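Local atomic coordinates of C-domain type II peptide synthetase (Streptomyces globisporus, PDB entry 4ZNM), a protein that belongs to the condensation domains of peptide synthetases, which share the fold of the CoA-dependent acyltransferase clan. Residues A51-G56 with E112-G117; R103-V108 with E118-E123; R224-E229 with V278-R283; I311-L316 with H366-F371. All coordinates share one frame; numbering follows the deposited sequence.

Contact 1: A51-G56 with E112-G117; sequences AWRLTG and ERVRRG
Where helix 110-125 lies against a face of the mixed sheet near its strand 47-55, R53 of the strand and R113 of the helix meet in a surface cluster of charged side chains. R53 NH1 lies 3.9 Å from R113 CD, and R113 CB stands over one face of the R53 guanidinium. The two side chains cross at about a right angle, with their guanidinium planes turned 48° apart. The R53 chain leaves CB with CG opposite the backbone N (chi1 -171°) and bends at chi2, which brings NH2 within 4.1 Å of V114 CG2. No hydrogen bond joins segments 51-56 and 112-117; E110, at the start of the same helix, supplies a direct charged link to R53.

The surrounding acids probably offset the like charges of the two arginines. D148 forms salt bridges with both, so one carboxylate serves strand and helix together, while D107 and D145 pair with R113. R113 NE also bonds to V108 O. The R113 chain, extended from CG to NE, leads its charge away, leaving 5.0 Å between R53 NH1 and R113 NH1. Acid-bridged arginines here fasten a helix to the sheet of an alpha/beta domain near its surface.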
# COMPACT_ATOMS: atom_id res chain seq x y z
N ALA A 51 -1.09 -1.10 12.82
CA ALA A 51 -1.36 -1.05 14.26
C ALA A 51 -2.83 -1.27 14.53
O ALA A 51 -3.69 -0.74 13.80
CB ALA A 51 -0.92 0.27 14.83
N TRP A 52 -3.09 -2.01 15.60
CA TRP A 52 -4.44 -2.32 16.07
C TRP A 52 -4.57 -1.96 17.53
O TRP A 52 -3.69 -2.30 18.34
CB TRP A 52 -4.71 -3.80 15.88
CG TRP A 52 -4.89 -4.22 14.49
CD1 TRP A 52 -6.07 -4.39 13.85
CD2 TRP A 52 -3.87 -4.51 13.54
NE1 TRP A 52 -5.86 -4.78 12.57
CE2 TRP A 52 -4.52 -4.86 12.34
CE3 TRP A 52 -2.49 -4.51 13.58
CZ2 TRP A 52 -3.82 -5.21 11.19
CZ3 TRP A 52 -1.78 -4.85 12.45
CH2 TRP A 52 -2.45 -5.21 11.26
N ARG A 53 -5.66 -1.29 17.89
CA ARG A 53 -5.99 -1.04 19.30
C ARG A 53 -6.69 -2.27 19.86
O ARG A 53 -7.71 -2.71 19.28
CB ARG A 53 -6.89 0.21 19.40
CG ARG A 53 -7.15 0.74 20.80
CD ARG A 53 -5.95 1.46 21.39
NE ARG A 53 -6.31 2.01 22.68
CZ ARG A 53 -6.75 3.23 22.89
NH1 ARG A 53 -7.11 3.58 24.11
NH2 ARG A 53 -6.84 4.12 21.90
N LEU A 54 -6.15 -2.83 20.95
CA LEU A 54 -6.70 -4.05 21.58
C LEU A 54 -7.36 -3.76 22.92
O LEU A 54 -6.76 -3.15 23.78
CB LEU A 54 -5.62 -5.11 21.82
CG LEU A 54 -4.75 -5.50 20.62
CD1 LEU A 54 -3.72 -6.59 21.05
CD2 LEU A 54 -5.60 -6.01 19.52
N THR A 55 -8.61 -4.20 23.08
CA THR A 55 -9.37 -4.04 24.31
C THR A 55 -9.61 -5.42 24.90
O THR A 55 -10.18 -6.28 24.23
CB THR A 55 -10.73 -3.34 24.06
OG1 THR A 55 -10.49 -2.11 23.35
CG2 THR A 55 -11.47 -3.06 25.38
N GLY A 56 -9.16 -5.63 26.14
CA GLY A 56 -9.32 -6.91 26.80
C GLY A 56 -8.01 -7.36 27.38
O GLY A 56 -6.97 -6.78 27.08
N GLU A 112 -3.71 10.81 25.35
CA GLU A 112 -2.29 10.50 25.40
C GLU A 112 -2.03 9.07 24.87
O GLU A 112 -0.96 8.81 24.32
CB GLU A 112 -1.77 10.66 26.82
CG GLU A 112 -0.26 10.50 26.95
CD GLU A 112 0.52 11.56 26.18
OE1 GLU A 112 -0.04 12.64 25.90
OE2 GLU A 112 1.69 11.28 25.83
N ARG A 113 -3.02 8.18 25.01
CA ARG A 113 -2.94 6.81 24.47
C ARG A 113 -2.92 6.73 22.93
O ARG A 113 -2.15 5.94 22.35
CB ARG A 113 -4.10 5.97 25.01
CG ARG A 113 -3.91 5.65 26.51
CD ARG A 113 -4.87 4.64 27.07
NE ARG A 113 -4.81 4.68 28.54
CZ ARG A 113 -5.25 3.72 29.34
NH1 ARG A 113 -5.85 2.65 28.82
NH2 ARG A 113 -5.10 3.82 30.66
N VAL A 114 -3.76 7.51 22.27
CA VAL A 114 -3.82 7.49 20.81
C VAL A 114 -2.49 8.00 20.26
O VAL A 114 -1.96 7.51 19.26
CB VAL A 114 -4.96 8.36 20.29
CG1 VAL A 114 -5.14 8.14 18.79
CG2 VAL A 114 -6.25 8.06 21.04
N ARG A 115 -1.98 8.99 20.97
CA ARG A 115 -0.74 9.66 20.65
C ARG A 115 0.43 8.71 20.84
O ARG A 115 1.27 8.60 19.96
CB ARG A 115 -0.61 10.90 21.54
CG ARG A 115 0.63 11.73 21.39
CD ARG A 115 0.63 12.78 22.51
NE ARG A 115 1.84 13.60 22.56
CZ ARG A 115 2.98 13.25 23.16
NH1 ARG A 115 3.08 12.07 23.77
NH2 ARG A 115 4.02 14.07 23.15
N ARG A 116 0.48 8.02 21.98
CA ARG A 116 1.60 7.15 22.24
C ARG A 116 1.49 5.94 21.31
O ARG A 116 2.51 5.43 20.88
CB ARG A 116 1.69 6.75 23.71
CG ARG A 116 2.30 7.86 24.58
CD ARG A 116 2.50 7.45 26.05
NE ARG A 116 2.64 8.62 26.92
CZ ARG A 116 3.04 8.58 28.19
NH1 ARG A 116 3.37 7.44 28.77
NH2 ARG A 116 3.10 9.71 28.88
N GLY A 117 0.28 5.55 20.94
CA GLY A 117 0.10 4.52 19.93
C GLY A 117 0.69 4.90 18.57
O GLY A 117 1.36 4.09 17.93

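Contact 2: R103-V108 with E118-E123; sequences RDLGDV and EELLNE
R103 and E123 reach toward each other from opposite directions and close a salt bridge that ties edge strand 101-104 to helix 110-125 of a beta-alpha-beta unit, whose second strand, 137-143, runs parallel beside the first. The guanidinium presents its NH1 and NH2 end-on. R103 NH1 donates to E123 OE1 over 3.0 Å, meeting that oxygen on its syn side but 34° out of the carboxylate plane. R103 NH2 donates to E123 OE2 at 3.2 Å, from above the carboxylate, and a weak third bond runs from NH1 to the same OE2. Because the two planes stand 51° apart, the grip is twofold yet not coplanar.

L120, one turn earlier on the helix, lays CD1 over one face of the guanidinium, 3.7 Å from R103 NH1. Its other methyl, CD2, meets L105 CD1 at 4.3 Å. On its NE side R103 is also held by a salt bridge to E101; V140 of strand 137-143 backs both R103 and L120.

With carboxylates of E123 and E101 both engaged, the R103 cation is probably well stabilised, and the leucine covering one face should limit water's access to the bridge from that side.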
# COMPACT_ATOMS: atom_id res chain seq x y z
N ARG A 103 6.17 -3.47 25.48
CA ARG A 103 6.56 -2.25 26.15
C ARG A 103 5.42 -1.77 27.02
O ARG A 103 4.24 -1.91 26.67
CB ARG A 103 6.90 -1.17 25.18
CG ARG A 103 7.98 -1.55 24.24
CD ARG A 103 8.33 -0.38 23.46
NE ARG A 103 9.18 -0.78 22.37
CZ ARG A 103 9.74 0.08 21.54
NH1 ARG A 103 9.56 1.39 21.75
NH2 ARG A 103 10.49 -0.39 20.55
N ASP A 104 5.79 -1.19 28.15
CA ASP A 104 4.82 -0.60 29.06
C ASP A 104 4.72 0.89 28.65
O ASP A 104 5.59 1.69 28.98
CB ASP A 104 5.27 -0.77 30.51
CG ASP A 104 5.22 -2.25 31.00
OD1 ASP A 104 4.44 -3.08 30.45
OD2 ASP A 104 5.97 -2.57 31.97
N LEU A 105 3.69 1.25 27.88
CA LEU A 105 3.53 2.64 27.38
C LEU A 105 2.99 3.63 28.44
O LEU A 105 3.13 4.84 28.29
CB LEU A 105 2.60 2.66 26.18
CG LEU A 105 3.05 1.89 24.94
CD1 LEU A 105 2.09 2.23 23.80
CD2 LEU A 105 4.48 2.24 24.55
N GLY A 106 2.37 3.12 29.48
CA GLY A 106 1.97 3.94 30.60
C GLY A 106 0.47 4.02 30.75
O GLY A 106 -0.27 4.01 29.79
N ASP A 107 0.01 4.10 31.99
CA ASP A 107 -1.43 4.22 32.26
C ASP A 107 -1.82 5.69 32.15
O ASP A 107 -1.91 6.37 33.15
CB ASP A 107 -1.76 3.68 33.65
CG ASP A 107 -3.27 3.58 33.90
OD1 ASP A 107 -4.04 4.25 33.18
OD2 ASP A 107 -3.67 2.85 34.83
N VAL A 108 -2.06 6.16 30.93
CA VAL A 108 -2.31 7.58 30.71
C VAL A 108 -3.72 7.83 30.16
O VAL A 108 -4.42 6.89 29.80
CB VAL A 108 -1.25 8.17 29.77
CG1 VAL A 108 0.12 8.19 30.45
CG2 VAL A 108 -1.19 7.38 28.45
N GLU A 118 0.44 6.12 18.13
CA GLU A 118 0.98 6.59 16.86
C GLU A 118 2.50 6.69 16.92
O GLU A 118 3.16 6.37 15.97
CB GLU A 118 0.41 7.96 16.49
CG GLU A 118 -0.82 7.89 15.65
CD GLU A 118 -0.99 9.13 14.80
OE1 GLU A 118 -2.04 9.80 14.92
OE2 GLU A 118 -0.06 9.41 14.01
N GLU A 119 3.03 7.16 18.03
CA GLU A 119 4.47 7.21 18.23
C GLU A 119 5.10 5.82 18.19
O GLU A 119 6.16 5.64 17.61
CB GLU A 119 4.80 7.89 19.54
CG GLU A 119 4.51 9.39 19.49
CD GLU A 119 4.54 10.08 20.85
OE1 GLU A 119 4.28 11.30 20.87
OE2 GLU A 119 4.82 9.42 21.88
N LEU A 120 4.46 4.83 18.78
CA LEU A 120 5.01 3.50 18.71
C LEU A 120 4.99 3.04 17.26
O LEU A 120 5.99 2.53 16.75
CB LEU A 120 4.22 2.54 19.60
CG LEU A 120 4.76 1.11 19.63
CD1 LEU A 120 6.24 1.09 20.09
CD2 LEU A 120 3.90 0.23 20.50
N LEU A 121 3.86 3.24 16.58
CA LEU A 121 3.77 2.83 15.17
C LEU A 121 4.94 3.45 14.35
O LEU A 121 5.65 2.76 13.60
CB LEU A 121 2.40 3.22 14.60
CG LEU A 121 2.15 2.95 13.12
CD1 LEU A 121 2.40 1.50 12.77
CD2 LEU A 121 0.74 3.33 12.74
N ASN A 122 5.17 4.74 14.54
CA ASN A 122 6.17 5.43 13.75
C ASN A 122 7.56 4.94 14.06
O ASN A 122 8.40 4.82 13.17
CB ASN A 122 6.11 6.93 14.00
CG ASN A 122 5.25 7.64 13.00
OD1 ASN A 122 4.38 7.04 12.38
ND2 ASN A 122 5.50 8.93 12.82
N GLU A 123 7.79 4.68 15.34
CA GLU A 123 9.11 4.21 15.76
C GLU A 123 9.37 2.86 15.13
O GLU A 123 10.45 2.61 14.60
CB GLU A 123 9.22 4.11 17.30
CG GLU A 123 10.60 3.65 17.72
CD GLU A 123 10.67 3.27 19.18
OE1 GLU A 123 9.85 3.78 19.97
OE2 GLU A 123 11.55 2.45 19.53

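Contact 3: R224-E229 with V278-R283; sequences RIIGLE and VLLHRR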
# COMPACT_ATOMS: atom_id res chain seq x y z
N ARG A 224 3.38 8.62 -21.92
CA ARG A 224 4.47 8.67 -20.98
C ARG A 224 3.86 8.96 -19.62
O ARG A 224 3.14 9.93 -19.47
CB ARG A 224 5.48 9.76 -21.36
CG ARG A 224 6.14 9.58 -22.74
CD ARG A 224 7.28 8.57 -22.69
NE ARG A 224 8.05 8.54 -23.93
CZ ARG A 224 7.63 7.99 -25.07
NH1 ARG A 224 6.43 7.44 -25.16
NH2 ARG A 224 8.42 8.01 -26.13
N ILE A 225 4.13 8.10 -18.63
CA ILE A 225 3.74 8.38 -17.25
C ILE A 225 4.21 9.79 -16.91
O ILE A 225 5.34 10.15 -17.20
CB ILE A 225 4.29 7.36 -16.26
CG1 ILE A 225 3.61 6.00 -16.47
CG2 ILE A 225 4.04 7.82 -14.84
CD1 ILE A 225 4.32 4.83 -15.77
N ILE A 226 3.36 10.58 -16.26
CA ILE A 226 3.69 11.95 -15.93
C ILE A 226 4.73 11.97 -14.80
O ILE A 226 4.60 11.25 -13.79
CB ILE A 226 2.41 12.75 -15.58
CG1 ILE A 226 2.67 14.25 -15.55
CG2 ILE A 226 1.88 12.37 -14.27
CD1 ILE A 226 1.50 15.03 -16.08
N GLY A 227 5.78 12.76 -15.01
CA GLY A 227 6.82 12.96 -14.02
C GLY A 227 6.65 14.22 -13.18
O GLY A 227 6.16 15.24 -13.66
N LEU A 228 7.02 14.13 -11.90
CA LEU A 228 7.10 15.29 -11.02
C LEU A 228 8.53 15.81 -10.93
O LEU A 228 9.46 15.02 -10.69
CB LEU A 228 6.62 14.94 -9.61
CG LEU A 228 5.18 14.44 -9.49
CD1 LEU A 228 4.93 14.11 -8.03
CD2 LEU A 228 4.21 15.50 -10.02
N GLU A 229 8.73 17.11 -11.10
CA GLU A 229 10.08 17.64 -11.07
C GLU A 229 10.57 17.57 -9.65
O GLU A 229 9.89 18.06 -8.73
CB GLU A 229 10.14 19.08 -11.60
CG GLU A 229 11.55 19.61 -11.74
CD GLU A 229 11.59 21.03 -12.27
OE1 GLU A 229 10.51 21.66 -12.36
OE2 GLU A 229 12.69 21.51 -12.60
N VAL A 278 -6.68 16.69 -12.06
CA VAL A 278 -6.90 18.12 -12.16
C VAL A 278 -5.69 18.85 -11.57
O VAL A 278 -5.19 19.82 -12.15
CB VAL A 278 -8.21 18.56 -11.47
CG1 VAL A 278 -8.36 20.06 -11.45
CG2 VAL A 278 -9.40 18.01 -12.23
N LEU A 279 -5.21 18.39 -10.43
CA LEU A 279 -4.05 19.00 -9.79
C LEU A 279 -2.82 18.92 -10.70
O LEU A 279 -2.13 19.91 -10.86
CB LEU A 279 -3.71 18.30 -8.48
CG LEU A 279 -2.44 18.78 -7.75
CD1 LEU A 279 -2.61 20.20 -7.23
CD2 LEU A 279 -2.12 17.85 -6.63
N LEU A 280 -2.55 17.76 -11.29
CA LEU A 280 -1.40 17.63 -12.18
C LEU A 280 -1.53 18.46 -13.46
O LEU A 280 -0.54 18.99 -13.97
CB LEU A 280 -1.18 16.18 -12.56
CG LEU A 280 -0.80 15.26 -11.40
CD1 LEU A 280 -0.64 13.83 -11.86
CD2 LEU A 280 0.45 15.70 -10.69
N HIS A 281 -2.75 18.58 -13.98
CA HIS A 281 -2.96 19.48 -15.09
C HIS A 281 -2.60 20.90 -14.69
O HIS A 281 -1.91 21.62 -15.44
CB HIS A 281 -4.40 19.46 -15.58
CG HIS A 281 -4.73 20.64 -16.43
ND1 HIS A 281 -4.27 20.76 -17.73
CD2 HIS A 281 -5.40 21.78 -16.16
CE1 HIS A 281 -4.69 21.90 -18.23
NE2 HIS A 281 -5.36 22.55 -17.30
N ARG A 282 -3.08 21.34 -13.54
CA ARG A 282 -2.75 22.67 -13.07
C ARG A 282 -1.23 22.84 -12.79
O ARG A 282 -0.66 23.91 -13.01
CB ARG A 282 -3.57 23.00 -11.83
CG ARG A 282 -4.81 23.83 -12.13
CD ARG A 282 -6.09 23.24 -11.63
NE ARG A 282 -6.57 23.94 -10.45
CZ ARG A 282 -7.86 24.11 -10.14
NH1 ARG A 282 -8.20 24.75 -9.03
NH2 ARG A 282 -8.81 23.64 -10.95
N ARG A 283 -0.59 21.79 -12.30
CA ARG A 283 0.84 21.86 -11.97
C ARG A 283 1.74 21.78 -13.22
O ARG A 283 2.75 22.48 -13.29
CB ARG A 283 1.18 20.75 -10.96
CG ARG A 283 2.49 20.92 -10.20
CD ARG A 283 2.73 19.74 -9.27
NE ARG A 283 4.03 19.78 -8.59
CZ ARG A 283 4.25 20.38 -7.41
NH1 ARG A 283 3.26 21.01 -6.77
NH2 ARG A 283 5.47 20.35 -6.87
O HOH W 1 5.92 18.94 -11.25
O HOH W 2 7.46 19.24 -8.57
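L280 of helix 268-284 sends its two methyls to two different partners on segment 224-229, and these apolar meetings make up the tight part of the contact. L280 CD1 touches I226 CG2 at 3.8 Å, while L280 CD2 meets L228 CD2 at the same 3.8 Å. The L228 and L280 side chains cross at about a right angle. L228 begins with its CB lateral to the helix, but CG set anti to the carbonyl carbon (chi1 -60°) swings the branch inward. All three residues are buried.

One turn of helix away the character changes. R283 is exposed and reaches E229 through water instead of directly. Water 2 donates to E229 O at 2.7 Å and accepts from R283 NH2 at 2.8 Å, lying in the guanidinium plane at its edge. Water 1 makes a second, weaker link from E229 N to R283 NE, both legs being 3.4 Å.

F441 of helix 435-454 touches L228 and forms a cation-pi pair with R283, and V291 of strand 288-295 packs on I226 and L280. Helix 268-284 thus lies against the edge strand 227-229 of the five-stranded sheet, with strand 288-295 and helix 435-454 beside it.

Contact 4: I311-L316 with H366-F371; sequences INFLPL and HQISVF
F313 is the residue through which segment 311-316 touches strand 366-373, where its ring meets I368 and V370. Just before it, N312 looks elsewhere: its amide is held by E344, by the L345 carbonyl and by the F347 backbone N, which anchors the start of strand 312-319 to residues 344-347, at and just before helix 347-350.

At F313 the chain turns its side chain to strand 366-373 of the five-stranded sheet. The CB sets off laterally, but CG anti to the backbone N (chi1 -169°) extends the ring far enough for its outer carbons to reach across. F313 CZ lies 3.9 Å from I368 CD1, which sits at the ring's edge near its plane, the two side chains arriving from opposite directions. F313 CE1 is likewise 3.9 Å from V370 CG2, and these two side chains run at a slant to one another. I368 and V370, two residues apart, both direct their CB toward segment 311-316, while S369 between them faces away and bonds through its OG to Y276. The ring also meets the aromatic rings of F347 and F26.

Beyond F313, L314 packs on A340 and F341 of helix 339-342, and L316 on A340 and on T293. Backbone bonds from L314 and L316 to T293 and V291 tie the strand to 288-295 instead of to 366-373, so the contact joins two different sheets.

No hydrogen bond crosses between the two segments, and all three touching residues are buried. Cohesion between them therefore probably comes mainly from dispersion and the exclusion of water, with the outer carbons of an aromatic ring against two methyl groups, I368 CD1 at the edge.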
# COMPACT_ATOMS: atom_id res chain seq x y z
N ILE A 311 -0.28 -6.77 -5.20
CA ILE A 311 -0.70 -5.53 -5.84
C ILE A 311 -0.01 -5.40 -7.21
O ILE A 311 1.07 -5.96 -7.44
CB ILE A 311 -0.43 -4.31 -4.96
CG1 ILE A 311 1.04 -4.24 -4.55
CG2 ILE A 311 -1.38 -4.33 -3.74
CD1 ILE A 311 1.36 -3.00 -3.70
N ASN A 312 -0.65 -4.65 -8.11
CA ASN A 312 -0.18 -4.59 -9.51
C ASN A 312 -0.22 -3.14 -10.04
O ASN A 312 -1.22 -2.45 -9.96
CB ASN A 312 -1.01 -5.52 -10.37
CG ASN A 312 -0.57 -5.54 -11.81
OD1 ASN A 312 0.63 -5.62 -12.12
ND2 ASN A 312 -1.55 -5.46 -12.71
N PHE A 313 0.93 -2.69 -10.50
CA PHE A 313 1.13 -1.37 -11.10
C PHE A 313 0.29 -1.29 -12.37
O PHE A 313 0.42 -2.13 -13.25
CB PHE A 313 2.64 -1.23 -11.36
CG PHE A 313 3.12 0.14 -11.74
CD1 PHE A 313 3.59 1.03 -10.78
CD2 PHE A 313 3.19 0.51 -13.09
CE1 PHE A 313 4.11 2.26 -11.13
CE2 PHE A 313 3.70 1.74 -13.46
CZ PHE A 313 4.17 2.62 -12.47
N LEU A 314 -0.61 -0.31 -12.43
CA LEU A 314 -1.66 -0.28 -13.45
C LEU A 314 -1.78 1.13 -14.04
O LEU A 314 -2.24 2.06 -13.37
CB LEU A 314 -2.99 -0.72 -12.84
CG LEU A 314 -4.20 -0.68 -13.77
CD1 LEU A 314 -4.03 -1.68 -14.92
CD2 LEU A 314 -5.51 -0.94 -13.00
N PRO A 315 -1.35 1.31 -15.30
CA PRO A 315 -1.36 2.70 -15.79
C PRO A 315 -2.73 3.16 -16.26
O PRO A 315 -3.43 2.45 -16.98
CB PRO A 315 -0.35 2.66 -16.94
CG PRO A 315 -0.22 1.23 -17.32
CD PRO A 315 -0.53 0.42 -16.12
N LEU A 316 -3.10 4.36 -15.81
CA LEU A 316 -4.41 4.96 -16.12
C LEU A 316 -4.19 6.19 -16.96
O LEU A 316 -3.66 7.18 -16.46
CB LEU A 316 -5.16 5.33 -14.83
CG LEU A 316 -5.40 4.17 -13.88
CD1 LEU A 316 -6.15 4.57 -12.64
CD2 LEU A 316 -6.13 3.04 -14.56
N HIS A 366 13.34 14.25 -12.66
CA HIS A 366 11.94 13.89 -12.37
C HIS A 366 11.80 12.52 -11.72
O HIS A 366 12.70 11.68 -11.84
CB HIS A 366 11.08 13.92 -13.65
CG HIS A 366 11.12 15.23 -14.37
ND1 HIS A 366 10.11 16.17 -14.29
CD2 HIS A 366 12.06 15.76 -15.18
CE1 HIS A 366 10.43 17.22 -15.02
NE2 HIS A 366 11.61 17.00 -15.57
N GLN A 367 10.65 12.31 -11.06
CA GLN A 367 10.22 10.99 -10.66
C GLN A 367 8.76 10.75 -10.96
O GLN A 367 7.95 11.68 -11.07
CB GLN A 367 10.43 10.79 -9.16
CG GLN A 367 11.85 10.63 -8.71
CD GLN A 367 11.93 10.43 -7.19
OE1 GLN A 367 11.53 11.31 -6.44
NE2 GLN A 367 12.40 9.26 -6.75
N ILE A 368 8.38 9.50 -11.06
CA ILE A 368 6.99 9.22 -11.26
C ILE A 368 6.26 9.16 -9.92
O ILE A 368 6.85 8.84 -8.88
CB ILE A 368 6.78 7.95 -12.05
CG1 ILE A 368 7.38 6.75 -11.35
CG2 ILE A 368 7.39 8.08 -13.44
CD1 ILE A 368 6.43 5.60 -11.41
N SER A 369 4.98 9.48 -9.97
CA SER A 369 4.11 9.35 -8.84
C SER A 369 3.03 8.32 -9.11
O SER A 369 2.64 8.06 -10.26
CB SER A 369 3.47 10.69 -8.48
OG SER A 369 2.41 10.98 -9.37
N VAL A 370 2.59 7.71 -8.03
CA VAL A 370 1.53 6.72 -8.03
C VAL A 370 0.40 7.21 -7.11
O VAL A 370 0.66 7.74 -6.03
CB VAL A 370 2.05 5.36 -7.52
CG1 VAL A 370 0.97 4.32 -7.54
CG2 VAL A 370 3.23 4.86 -8.35
N PHE A 371 -0.83 6.96 -7.49
CA PHE A 371 -1.98 7.36 -6.68
C PHE A 371 -2.83 6.12 -6.46
O PHE A 371 -3.43 5.61 -7.39
CB PHE A 371 -2.75 8.47 -7.37
CG PHE A 371 -3.75 9.19 -6.48
CD1 PHE A 371 -5.02 8.68 -6.28
CD2 PHE A 371 -3.43 10.40 -5.89
CE1 PHE A 371 -5.94 9.34 -5.47
CE2 PHE A 371 -4.34 11.07 -5.08
CZ PHE A 371 -5.60 10.54 -4.87

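In the fold
The four contacts fall into two pairs. Contacts 1 and 2 share helix 110-125 and the six-stranded sheet, with centres 8 Å apart; R116 NH1 of contact 1 reaches L105 O of contact 2 over 2.6 Å by a probable hydrogen bond. Contacts 3 and 4 have centres 12 Å apart and join where strands 227-229 and 366-373 lie side by side, L228 N approaching Q367 O at 2.7 Å. Between the pairs the centres are 33 to 39 Å apart, and contacts 1 and 2 lie across the chain's centre from contact 4. The sodium site of S130, E133 and P135 follows helix 110-125 in sequence.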